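Local coordinates for hypothetical protein Aq_1549 (Aquifex aeolicus, PDB 2E8E) that belongs to the OsmC peroxiredoxin family and probably reduces peroxides through a pair of cysteines, which are free of their disulfide in this reduced form, at residues E9-S12 / F16-K19; L37-I42 / I66-K71; G47-H52 / K108-L113; K55-E60 / L98-K103; K71-E74 / Y80-I83. All blocks are in the same frame, centred on the assembly; numbering follows the deposited sequence.

Contact 1 (E9-S12 / F16-K19)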
# COMPACT_ATOMS: atom_id res chain seq x y z
N GLU A 9 -15.09 1.48 -4.53
CA GLU A 9 -16.21 1.45 -5.46
C GLU A 9 -15.69 1.89 -6.82
O GLU A 9 -14.87 2.81 -6.93
CB GLU A 9 -17.33 2.38 -4.97
CG GLU A 9 -18.54 2.43 -5.89
CD GLU A 9 -19.73 3.09 -5.23
OE1 GLU A 9 -19.55 4.14 -4.58
OE2 GLU A 9 -20.86 2.56 -5.37
N LEU A 10 -16.15 1.23 -7.87
CA LEU A 10 -15.73 1.54 -9.22
C LEU A 10 -16.00 3.03 -9.50
O LEU A 10 -17.08 3.53 -9.19
CB LEU A 10 -16.47 0.65 -10.21
CG LEU A 10 -15.90 0.39 -11.60
CD1 LEU A 10 -14.52 -0.25 -11.49
CD2 LEU A 10 -16.86 -0.52 -12.36
N SER A 11 -15.01 3.71 -10.08
CA SER A 11 -15.12 5.13 -10.40
C SER A 11 -15.06 5.36 -11.91
O SER A 11 -15.80 6.17 -12.46
CB SER A 11 -13.99 5.91 -9.71
OG SER A 11 -12.72 5.41 -10.08
N SER A 12 -14.15 4.64 -12.57
CA SER A 12 -13.99 4.70 -14.01
C SER A 12 -13.50 3.32 -14.43
O SER A 12 -13.44 2.41 -13.60
CB SER A 12 -12.98 5.79 -14.41
OG SER A 12 -11.68 5.51 -13.92
N PHE A 16 -10.95 2.64 -8.98
CA PHE A 16 -11.81 2.68 -7.80
C PHE A 16 -11.66 3.89 -6.91
O PHE A 16 -10.55 4.33 -6.64
CB PHE A 16 -11.53 1.45 -6.93
CG PHE A 16 -11.77 0.15 -7.63
CD1 PHE A 16 -12.98 -0.52 -7.48
CD2 PHE A 16 -10.81 -0.38 -8.48
CE1 PHE A 16 -13.23 -1.70 -8.17
CE2 PHE A 16 -11.05 -1.56 -9.19
CZ PHE A 16 -12.27 -2.22 -9.03
N LEU A 17 -12.79 4.42 -6.46
CA LEU A 17 -12.77 5.53 -5.51
C LEU A 17 -12.62 4.76 -4.20
O LEU A 17 -13.45 3.91 -3.85
CB LEU A 17 -14.07 6.33 -5.56
CG LEU A 17 -13.93 7.55 -6.48
CD1 LEU A 17 -15.30 8.18 -6.75
CD2 LEU A 17 -13.00 8.57 -5.82
N SER A 18 -11.53 5.05 -3.49
CA SER A 18 -11.20 4.36 -2.26
C SER A 18 -11.37 5.21 -1.02
O SER A 18 -10.64 6.19 -0.82
CB SER A 18 -9.76 3.86 -2.38
OG SER A 18 -9.56 3.24 -3.64
N LYS A 19 -12.32 4.82 -0.18
CA LYS A 19 -12.65 5.52 1.05
C LYS A 19 -11.80 5.11 2.25
O LYS A 19 -11.75 3.94 2.62
CB LYS A 19 -14.13 5.31 1.39
CG LYS A 19 -14.58 6.01 2.66
CD LYS A 19 -16.07 5.84 2.89
CE LYS A 19 -16.55 6.65 4.09
NZ LYS A 19 -18.01 6.49 4.35
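The strand segments Glu9-Ser12 and Phe16-Lys19 run antiparallel with a marked twist, their directions 134° apart. Glu9 and Leu17 form a hydrogen-bonded pair. Glu9 N donates to Leu17 O at 3.0 Å, and Leu17 N returns a bond to Glu9 O at 2.7 Å. The next pair, Leu10 and Phe16, is non-hydrogen-bonded, and its CA atoms come within 4.3 Å. There the CA of Phe16 makes a C-H...O contact with Glu9 O. The two segments belong to a beta hairpin. A classic beta bulge sits near its turn, where Ser11 and Ser12 both face Thr15. The main side-chain contact is a CH-pi interaction. Leu10 CD1 lies over one face of the Phe16 ring, 4.1 Å from its centroid and displaced toward the rim. CG of Leu10 is anti to the backbone N (chi1 -158°); CB leaves the other strand, but the end of the chain returns to the ring. Ser11 CB packs against Leu17 CG at 3.6 Å. Glu9 also pairs with a strand of the second subunit, so the sheet continues across the dimer interface. Phe16 packs there on Gly47 of the second subunit.

Contact 2 (L37-I42 / I66-K71)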
# COMPACT_ATOMS: atom_id res chain seq x y z
N LEU A 37 1.30 2.71 -5.04
CA LEU A 37 0.69 3.00 -3.74
C LEU A 37 1.27 2.10 -2.65
O LEU A 37 1.35 2.51 -1.49
CB LEU A 37 -0.84 2.84 -3.80
CG LEU A 37 -1.58 4.01 -4.46
CD1 LEU A 37 -3.08 3.77 -4.41
CD2 LEU A 37 -1.22 5.31 -3.74
N LEU A 38 1.67 0.89 -3.01
CA LEU A 38 2.27 0.01 -2.01
C LEU A 38 3.58 0.64 -1.55
O LEU A 38 3.90 0.66 -0.36
CB LEU A 38 2.54 -1.39 -2.58
CG LEU A 38 3.38 -2.31 -1.67
CD1 LEU A 38 2.66 -2.49 -0.34
CD2 LEU A 38 3.60 -3.66 -2.34
N LEU A 39 4.36 1.18 -2.50
CA LEU A 39 5.62 1.81 -2.13
C LEU A 39 5.34 3.04 -1.27
O LEU A 39 6.09 3.34 -0.33
CB LEU A 39 6.42 2.21 -3.38
CG LEU A 39 6.96 1.05 -4.23
CD1 LEU A 39 7.70 1.62 -5.42
CD2 LEU A 39 7.90 0.17 -3.40
N VAL A 40 4.27 3.77 -1.57
CA VAL A 40 3.93 4.93 -0.77
C VAL A 40 3.57 4.49 0.65
O VAL A 40 3.96 5.13 1.63
CB VAL A 40 2.74 5.74 -1.38
CG1 VAL A 40 2.26 6.80 -0.39
CG2 VAL A 40 3.18 6.40 -2.67
N SER A 41 2.83 3.39 0.77
CA SER A 41 2.43 2.88 2.08
C SER A 41 3.67 2.50 2.90
O SER A 41 3.77 2.82 4.09
CB SER A 41 1.52 1.65 1.93
OG SER A 41 0.37 2.00 1.18
N ILE A 42 4.60 1.82 2.25
CA ILE A 42 5.84 1.41 2.91
C ILE A 42 6.64 2.64 3.35
O ILE A 42 7.06 2.75 4.51
CB ILE A 42 6.71 0.57 1.95
CG1 ILE A 42 6.04 -0.78 1.68
CG2 ILE A 42 8.10 0.38 2.55
CD1 ILE A 42 6.71 -1.58 0.56
N ILE A 66 12.37 10.38 1.24
CA ILE A 66 12.49 8.94 1.12
C ILE A 66 12.25 8.53 -0.32
O ILE A 66 11.23 8.87 -0.92
CB ILE A 66 11.48 8.22 2.04
CG1 ILE A 66 11.60 8.75 3.47
CG2 ILE A 66 11.76 6.72 2.03
CD1 ILE A 66 10.57 8.18 4.43
N PHE A 67 13.22 7.82 -0.88
CA PHE A 67 13.14 7.38 -2.26
C PHE A 67 12.99 5.87 -2.32
O PHE A 67 13.83 5.14 -1.80
CB PHE A 67 14.40 7.81 -3.01
CG PHE A 67 14.64 9.30 -2.95
CD1 PHE A 67 14.02 10.15 -3.85
CD2 PHE A 67 15.44 9.84 -1.95
CE1 PHE A 67 14.20 11.54 -3.76
CE2 PHE A 67 15.61 11.22 -1.84
CZ PHE A 67 14.99 12.07 -2.75
N LEU A 68 11.92 5.40 -2.95
CA LEU A 68 11.71 3.97 -3.07
C LEU A 68 11.69 3.54 -4.52
O LEU A 68 11.06 4.18 -5.36
CB LEU A 68 10.40 3.56 -2.40
CG LEU A 68 10.31 3.82 -0.89
CD1 LEU A 68 9.61 5.16 -0.65
CD2 LEU A 68 9.54 2.69 -0.23
N LYS A 69 12.39 2.45 -4.81
CA LYS A 69 12.44 1.92 -6.16
C LYS A 69 12.18 0.43 -6.10
O LYS A 69 12.88 -0.30 -5.39
CB LYS A 69 13.81 2.16 -6.80
CG LYS A 69 13.96 1.51 -8.17
CD LYS A 69 15.32 1.79 -8.79
CE LYS A 69 15.55 3.27 -8.98
NZ LYS A 69 16.84 3.55 -9.70
N GLY A 70 11.17 -0.03 -6.83
CA GLY A 70 10.86 -1.44 -6.82
C GLY A 70 11.01 -2.05 -8.20
O GLY A 70 10.61 -1.45 -9.19
N LYS A 71 11.61 -3.24 -8.25
CA LYS A 71 11.81 -3.96 -9.51
C LYS A 71 10.91 -5.19 -9.48
O LYS A 71 11.02 -6.03 -8.58
CB LYS A 71 13.27 -4.37 -9.66
CG LYS A 71 14.22 -3.20 -9.82
CD LYS A 71 15.66 -3.66 -9.92
CE LYS A 71 16.60 -2.49 -10.18
NZ LYS A 71 16.51 -1.45 -9.12
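The long helix 34-56 packs against one face of the mixed sheet, and here Leu39 and Ile42 of the helix meet Leu68 and Gly70 of strand 60-72, outermost within this chain. The axes of the two segments approach to 9.1 Å and their directions differ by 140°. Leu68 points at the helix. Its CD2 carries most of the contact, touching Leu39 O at 3.5 Å and Ile42 CG2 at 3.9 Å. CG1 of Ile42 is anti to the carbonyl carbon (chi1 -68°), which leaves CG2 as the branch that meets Leu68 at a slant. Leu39 lies against the strand two residues further along, where CD1 comes to 4.1 Å from Gly70 N. The CB atoms of Leu39 and Leu68 are 4.3 Å apart. All four residues are buried, and the contact is apolar apart from backbone atoms. Ile85 of the neighbouring strand touches both Ile42 and Leu68, and Val112 covers Ile42 from helix 111-116. On its far side strand 60-72 pairs antiparallel with a strand of the second subunit. A helix laid on a sheet that runs on into its partner is consistent with the intertwined dimer of the OsmC fold.

Contact 3 (G47-H52 / K108-L113)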
# COMPACT_ATOMS: atom_id res chain seq x y z
N GLY A 47 8.49 6.28 7.32
CA GLY A 47 8.81 7.69 7.51
C GLY A 47 8.25 8.23 8.82
O GLY A 47 8.87 9.07 9.47
N VAL A 48 7.06 7.77 9.19
CA VAL A 48 6.44 8.20 10.43
C VAL A 48 7.33 7.77 11.60
O VAL A 48 7.55 8.53 12.54
CB VAL A 48 5.03 7.59 10.59
CG1 VAL A 48 4.48 7.84 11.98
CG2 VAL A 48 4.10 8.20 9.54
N ASP A 49 7.85 6.55 11.53
CA ASP A 49 8.73 6.02 12.58
C ASP A 49 10.01 6.85 12.67
O ASP A 49 10.44 7.25 13.75
CB ASP A 49 9.16 4.58 12.30
CG ASP A 49 8.01 3.60 12.26
OD1 ASP A 49 7.02 3.76 13.01
OD2 ASP A 49 8.11 2.63 11.47
N VAL A 50 10.62 7.08 11.51
CA VAL A 50 11.87 7.83 11.46
C VAL A 50 11.68 9.24 12.00
O VAL A 50 12.52 9.73 12.76
CB VAL A 50 12.42 7.86 10.01
CG1 VAL A 50 13.63 8.78 9.93
CG2 VAL A 50 12.79 6.45 9.58
N TYR A 51 10.58 9.88 11.64
CA TYR A 51 10.31 11.23 12.11
C TYR A 51 10.26 11.26 13.64
O TYR A 51 10.94 12.06 14.28
CB TYR A 51 8.98 11.75 11.56
CG TYR A 51 8.64 13.15 12.02
CD1 TYR A 51 9.09 14.26 11.30
CD2 TYR A 51 7.90 13.35 13.18
CE1 TYR A 51 8.79 15.56 11.74
CE2 TYR A 51 7.59 14.64 13.62
CZ TYR A 51 8.04 15.74 12.90
OH TYR A 51 7.74 17.01 13.34
N HIS A 52 9.44 10.38 14.21
CA HIS A 52 9.29 10.31 15.66
C HIS A 52 10.57 9.97 16.40
O HIS A 52 10.85 10.54 17.45
CB HIS A 52 8.20 9.30 16.03
CG HIS A 52 6.82 9.74 15.68
ND1 HIS A 52 6.33 10.98 16.02
CD2 HIS A 52 5.82 9.10 15.03
CE1 HIS A 52 5.08 11.09 15.59
NE2 HIS A 52 4.75 9.97 14.99
N LYS A 108 11.70 -3.20 13.51
CA LYS A 108 10.74 -3.38 14.59
C LYS A 108 9.39 -2.67 14.50
O LYS A 108 8.35 -3.27 14.78
CB LYS A 108 11.39 -3.00 15.93
CG LYS A 108 10.44 -3.04 17.11
CD LYS A 108 11.16 -2.80 18.43
CE LYS A 108 10.20 -2.93 19.61
NZ LYS A 108 10.90 -2.78 20.92
N TYR A 109 9.40 -1.40 14.12
CA TYR A 109 8.16 -0.63 14.08
C TYR A 109 7.32 -0.58 12.80
O TYR A 109 6.10 -0.53 12.88
CB TYR A 109 8.45 0.80 14.51
CG TYR A 109 8.90 0.91 15.95
CD1 TYR A 109 8.01 0.68 16.99
CD2 TYR A 109 10.23 1.22 16.26
CE1 TYR A 109 8.43 0.75 18.32
CE2 TYR A 109 10.65 1.30 17.59
CZ TYR A 109 9.74 1.07 18.61
OH TYR A 109 10.16 1.14 19.92
N CYS A 110 7.96 -0.59 11.64
CA CYS A 110 7.21 -0.48 10.39
C CYS A 110 6.33 -1.68 10.07
O CYS A 110 6.80 -2.73 9.63
CB CYS A 110 8.17 -0.23 9.23
SG CYS A 110 7.29 0.29 7.73
N SER A 111 5.02 -1.50 10.28
CA SER A 111 4.05 -2.57 10.03
C SER A 111 3.93 -2.97 8.57
O SER A 111 3.92 -4.16 8.25
CB SER A 111 2.67 -2.16 10.57
OG SER A 111 2.71 -1.97 11.97
N VAL A 112 3.82 -1.99 7.68
CA VAL A 112 3.68 -2.28 6.25
C VAL A 112 4.89 -3.05 5.72
O VAL A 112 4.75 -4.08 5.07
CB VAL A 112 3.50 -0.98 5.42
CG1 VAL A 112 3.40 -1.32 3.94
CG2 VAL A 112 2.24 -0.23 5.88
N LEU A 113 6.09 -2.56 6.03
CA LEU A 113 7.30 -3.20 5.56
C LEU A 113 7.45 -4.63 6.09
O LEU A 113 7.92 -5.51 5.37
CB LEU A 113 8.53 -2.38 5.96
CG LEU A 113 9.87 -2.88 5.41
CD1 LEU A 113 9.84 -2.87 3.88
CD2 LEU A 113 11.00 -1.98 5.92
O HOH W 1 5.20 2.43 11.83
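Asp49 extends its carboxylate from helix 34-56 over the junction between Tyr109 and Cys110. CG of Asp49 is anti to its carbonyl carbon, which carries the group toward the other segment. Both oxygens then lie 3.6 Å from Tyr109 CB. OD2 also comes to 3.6 Å from Cys110 CB. The same oxygen is 3.2 Å from Cys110 N, but the angle is too poor for a hydrogen bond. Its firm partner is Ser105 OG on helix 95-109. The Tyr109 ring turns away from Asp49, and the carboxylate and ring planes are 52° apart. Lys108 CG lies over the centre of one ring face, 4.2 Å above the plane. On the second subunit, His76 meets the Tyr109 ring edge-to-face. A water lies between the two segments, 2.5 Å from Asp49 OD1 and 3.3 Å from Tyr109 O.

Cys110 marks a break between two helices. It follows the end of helix 95-109 and is the N-cap of helix 111-116. Its SG, anti to the backbone N (chi1 -167°), accepts from Leu113 N at 3.5 Å with an N-H...S angle of 157°. Cys110 also packs on Cys45 of helix 34-56. These two cysteines form a disulfide in another structure of this protein but not here. The contact therefore places a carboxylate beside a cysteine that is probably redox-active, as in the OsmC family. The serine bond fixes the carboxylate where it meets Cys110 through close contacts and not through a direct hydrogen bond.

Contact 4 (K55-E60 / L98-K103)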
# COMPACT_ATOMS: atom_id res chain seq x y z
N LYS A 55 13.07 12.85 16.25
CA LYS A 55 12.58 13.88 17.16
C LYS A 55 12.95 13.49 18.59
O LYS A 55 13.44 14.32 19.37
CB LYS A 55 11.06 14.02 17.02
CG LYS A 55 10.41 15.03 17.94
CD LYS A 55 8.95 15.23 17.55
CE LYS A 55 8.21 16.14 18.52
NZ LYS A 55 8.02 15.50 19.85
N LYS A 56 12.71 12.23 18.93
CA LYS A 56 13.02 11.73 20.27
C LYS A 56 14.52 11.81 20.54
O LYS A 56 14.93 12.06 21.67
CB LYS A 56 12.54 10.28 20.40
CG LYS A 56 12.65 9.71 21.80
CD LYS A 56 12.13 8.28 21.86
CE LYS A 56 12.18 7.72 23.27
NZ LYS A 56 13.56 7.71 23.82
N LYS A 57 15.33 11.62 19.50
CA LYS A 57 16.77 11.67 19.65
C LYS A 57 17.33 13.09 19.55
O LYS A 57 18.53 13.29 19.33
CB LYS A 57 17.45 10.75 18.64
CG LYS A 57 17.21 9.27 18.95
CD LYS A 57 18.01 8.35 18.05
CE LYS A 57 17.75 6.90 18.41
NZ LYS A 57 18.00 6.62 19.85
N ARG A 58 16.45 14.07 19.71
CA ARG A 58 16.81 15.48 19.71
C ARG A 58 17.44 16.03 18.43
O ARG A 58 18.23 16.98 18.47
CB ARG A 58 17.74 15.75 20.89
CG ARG A 58 17.33 15.01 22.16
CD ARG A 58 15.89 15.33 22.54
NE ARG A 58 15.72 16.75 22.81
CZ ARG A 58 16.21 17.37 23.88
NH1 ARG A 58 16.90 16.68 24.79
NH2 ARG A 58 16.04 18.67 24.04
N GLN A 59 17.10 15.45 17.28
CA GLN A 59 17.65 15.93 16.03
C GLN A 59 16.81 17.08 15.50
O GLN A 59 15.60 17.13 15.70
CB GLN A 59 17.70 14.79 15.00
CG GLN A 59 18.50 13.57 15.43
CD GLN A 59 19.90 13.90 15.91
OE1 GLN A 59 20.20 13.81 17.10
NE2 GLN A 59 20.76 14.30 14.99
N GLU A 60 17.47 18.02 14.83
CA GLU A 60 16.79 19.17 14.25
C GLU A 60 16.54 18.85 12.79
O GLU A 60 17.44 18.99 11.95
CB GLU A 60 17.66 20.42 14.40
CG GLU A 60 17.90 20.81 15.86
CD GLU A 60 18.92 21.92 16.02
OE1 GLU A 60 18.71 23.01 15.46
OE2 GLU A 60 19.93 21.69 16.72
N LEU A 98 20.20 8.97 12.48
CA LEU A 98 19.40 8.54 11.33
C LEU A 98 19.50 7.03 11.18
O LEU A 98 18.51 6.35 10.93
CB LEU A 98 19.87 9.22 10.05
CG LEU A 98 19.10 8.79 8.79
CD1 LEU A 98 17.61 9.09 8.97
CD2 LEU A 98 19.64 9.50 7.56
N GLU A 99 20.71 6.49 11.35
CA GLU A 99 20.90 5.05 11.23
C GLU A 99 20.04 4.30 12.26
O GLU A 99 19.39 3.31 11.93
CB GLU A 99 22.37 4.67 11.42
CG GLU A 99 22.60 3.17 11.59
CD GLU A 99 24.07 2.79 11.55
OE1 GLU A 99 24.92 3.61 11.98
OE2 GLU A 99 24.38 1.67 11.10
N GLN A 100 20.02 4.79 13.50
CA GLN A 100 19.23 4.15 14.54
C GLN A 100 17.73 4.22 14.23
O GLN A 100 17.00 3.26 14.46
CB GLN A 100 19.47 4.82 15.90
CG GLN A 100 20.84 4.56 16.49
CD GLN A 100 20.99 5.19 17.86
OE1 GLN A 100 20.24 4.88 18.79
NE2 GLN A 100 21.97 6.09 18.00
N ALA A 101 17.30 5.36 13.71
CA ALA A 101 15.89 5.55 13.37
C ALA A 101 15.49 4.61 12.23
O ALA A 101 14.42 4.00 12.27
CB ALA A 101 15.64 7.00 12.96
N VAL A 102 16.35 4.49 11.23
CA VAL A 102 16.07 3.63 10.09
C VAL A 102 16.06 2.15 10.48
O VAL A 102 15.19 1.39 10.04
CB VAL A 102 17.10 3.85 8.96
CG1 VAL A 102 16.94 2.80 7.88
CG2 VAL A 102 16.91 5.24 8.37
N LYS A 103 17.00 1.74 11.33
CA LYS A 103 17.04 0.35 11.76
C LYS A 103 15.86 -0.02 12.65
O LYS A 103 15.26 -1.08 12.49
CB LYS A 103 18.36 0.04 12.46
CG LYS A 103 19.55 0.08 11.51
CD LYS A 103 20.82 -0.39 12.18
CE LYS A 103 21.99 -0.34 11.22
NZ LYS A 103 21.69 -1.10 9.97
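Lys57 NZ reaches Gln100 OE1 from above the plane of the amide carbonyl, not along a lone pair. The bond is 3.0 Å long, and the nitrogen stands 52° out of that plane. The C=O...N angle is 125°. Lys57 is the residue at which helix 34-56 leaves helical geometry. A Schellman motif ends the helix here. Arg58, with positive phi, is its C-prime residue; Gln59 N pairs with Leu54 O, and Arg58 N donates to Lys55 O at 3.0 Å. The motif turns the chain toward strand 60-72, while the Lys57 side chain continues toward helix 95-109. Its aliphatic part runs extended and bends only at the last torsion (chi4 -55°), which brings the amine round to Gln100. The two side chains cross at about a right angle.

This is a thin surface contact. The CA atoms of Lys57 and Ala101, the nearest pair, are 8.8 Å apart. The closer packing between these helices lies further in, where Ala101 touches Val50, Ile53 and Leu54. Helix 95-109 also rests on the sheet through Leu98 and Val102, which meet Trp126 and Ile124. The second subunit does not touch either segment. The contact joins the residue just after helix 34-56 to a side chain of helix 95-109. Beside the polar bond, Lys57 CE packs on Gln100 CB at 3.7 Å.

Contact 5 (K71-E74 / Y80-I83)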
# COMPACT_ATOMS: atom_id res chain seq x y z
N LYS A 71 11.61 -3.24 -8.25
CA LYS A 71 11.81 -3.96 -9.51
C LYS A 71 10.91 -5.19 -9.48
O LYS A 71 11.02 -6.03 -8.58
CB LYS A 71 13.27 -4.37 -9.66
CG LYS A 71 14.22 -3.20 -9.82
CD LYS A 71 15.66 -3.66 -9.92
CE LYS A 71 16.60 -2.49 -10.18
NZ LYS A 71 16.51 -1.45 -9.12
N ARG A 72 10.02 -5.30 -10.46
CA ARG A 72 9.06 -6.39 -10.52
C ARG A 72 9.45 -7.61 -11.34
O ARG A 72 10.15 -7.50 -12.35
CB ARG A 72 7.73 -5.87 -11.05
CG ARG A 72 7.21 -4.64 -10.33
CD ARG A 72 5.95 -4.11 -10.98
NE ARG A 72 4.83 -5.03 -10.86
CZ ARG A 72 3.60 -4.75 -11.28
NH1 ARG A 72 3.35 -3.58 -11.85
NH2 ARG A 72 2.62 -5.62 -11.09
N ARG A 73 8.97 -8.77 -10.90
CA ARG A 73 9.20 -10.03 -11.59
C ARG A 73 8.47 -9.92 -12.91
O ARG A 73 7.51 -9.15 -13.04
CB ARG A 73 8.64 -11.19 -10.76
CG ARG A 73 8.74 -12.54 -11.44
CD ARG A 73 8.43 -13.68 -10.48
NE ARG A 73 7.07 -13.64 -9.97
CZ ARG A 73 6.58 -14.51 -9.09
NH1 ARG A 73 7.35 -15.48 -8.62
NH2 ARG A 73 5.33 -14.40 -8.67
N GLU A 74 8.89 -10.69 -13.91
CA GLU A 74 8.26 -10.63 -15.22
C GLU A 74 7.06 -11.55 -15.42
O GLU A 74 6.31 -11.38 -16.38
CB GLU A 74 9.33 -10.86 -16.30
CG GLU A 74 10.36 -9.74 -16.30
CD GLU A 74 11.58 -10.03 -17.15
OE1 GLU A 74 12.48 -9.17 -17.18
OE2 GLU A 74 11.64 -11.12 -17.77
N TYR A 80 7.32 -7.32 -6.36
CA TYR A 80 8.62 -6.66 -6.37
C TYR A 80 9.65 -7.69 -5.91
O TYR A 80 9.56 -8.20 -4.80
CB TYR A 80 8.65 -5.49 -5.39
CG TYR A 80 7.85 -4.28 -5.82
CD1 TYR A 80 8.08 -3.66 -7.04
CD2 TYR A 80 6.89 -3.74 -4.97
CE1 TYR A 80 7.37 -2.52 -7.41
CE2 TYR A 80 6.18 -2.60 -5.33
CZ TYR A 80 6.42 -2.00 -6.55
OH TYR A 80 5.73 -0.87 -6.89
N GLU A 81 10.62 -8.01 -6.77
CA GLU A 81 11.64 -8.97 -6.38
C GLU A 81 12.68 -8.22 -5.55
O GLU A 81 13.44 -8.82 -4.78
CB GLU A 81 12.31 -9.58 -7.61
CG GLU A 81 11.34 -10.25 -8.57
CD GLU A 81 11.90 -11.52 -9.19
OE1 GLU A 81 13.03 -11.48 -9.72
OE2 GLU A 81 11.21 -12.55 -9.14
N GLU A 82 12.69 -6.90 -5.71
CA GLU A 82 13.63 -6.06 -5.00
C GLU A 82 13.01 -4.70 -4.72
O GLU A 82 12.29 -4.16 -5.55
CB GLU A 82 14.90 -5.88 -5.83
CG GLU A 82 15.82 -4.76 -5.37
CD GLU A 82 17.00 -4.54 -6.31
OE1 GLU A 82 17.36 -3.37 -6.54
OE2 GLU A 82 17.56 -5.54 -6.81
N ILE A 83 13.27 -4.17 -3.53
CA ILE A 83 12.77 -2.85 -3.16
C ILE A 83 13.93 -2.10 -2.53
O ILE A 83 14.49 -2.55 -1.54
CB ILE A 83 11.62 -2.91 -2.13
CG1 ILE A 83 10.43 -3.66 -2.70
CG2 ILE A 83 11.21 -1.48 -1.75
CD1 ILE A 83 9.24 -3.73 -1.77
O HOH W 2 15.25 -1.36 -6.80
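Lys71 and Glu82 lie side by side on one face of the sheet and point the same way. Their ends form a long, weak salt bridge, Lys71 NZ to Glu82 OE1, at 3.3 Å. A water accepts from Lys71 NZ and lies 2.9 Å from Glu82 OE1. The stronger partner of Lys71 is Glu84, which stands beside Glu82 on the same strand.

Arg72 and Tyr80 form a non-hydrogen-bonded pair, and their side chains cross obliquely. Arg72 CG comes to 3.5 Å from Tyr80 CD1, and the guanidinium and ring planes are 62° apart. The arginine chain bends at its third torsion (chi3 66°).

Arg73 and Glu81 cross at about a right angle. Glu81 OE2 rests against the aliphatic part of the arginine, 3.3 Å from Arg73 CD. Arg73 NE is 4.4 Å from Glu81 OE2, beyond a salt bridge. The polar ends of these side chains are held elsewhere: Arg72 NE donates to Lys78 O, Arg73 NH2 to Pro77 O, and Tyr80 OH bonds to Met35 O on helix 34-56.

The backbone carries a classic beta bulge in the hairpin, where Glu81 and Glu82 both face Lys71. Lys71 N donates to Glu82 O at 2.9 Å. Lys71 O accepts from Glu81 N at 2.7 Å and weakly from Glu82 N at 3.4 Å. Glu82 and Glu84 put two like charges close together, and Lys71, lying against both, would partly offset their repulsion.

In the fold
Contacts 2, 3 and 4 follow helix 34-56 along its length, and contact 5 continues contact 2 along strand 60-72 through the shared Lys71. Contacts 2 and 5 touch where Leu39 CD1 lies 3.5 Å from Tyr80 OH. Contacts 2 and 3 meet through Ile42 CG1 and Val112 CG1, also 3.5 Å apart, close to the Cys45 and Cys110 pair. Contact 4 adjoins contact 3 through Val50 and Ala101. Contact 1 stands apart, its centre about 28 Å from that of contact 3 within the chain. Its hairpin strand 3-12 carries Glu5, which lines the dithiothreitol pocket with Thr20 and Ser21. All contacts except contact 4 reach the second subunit.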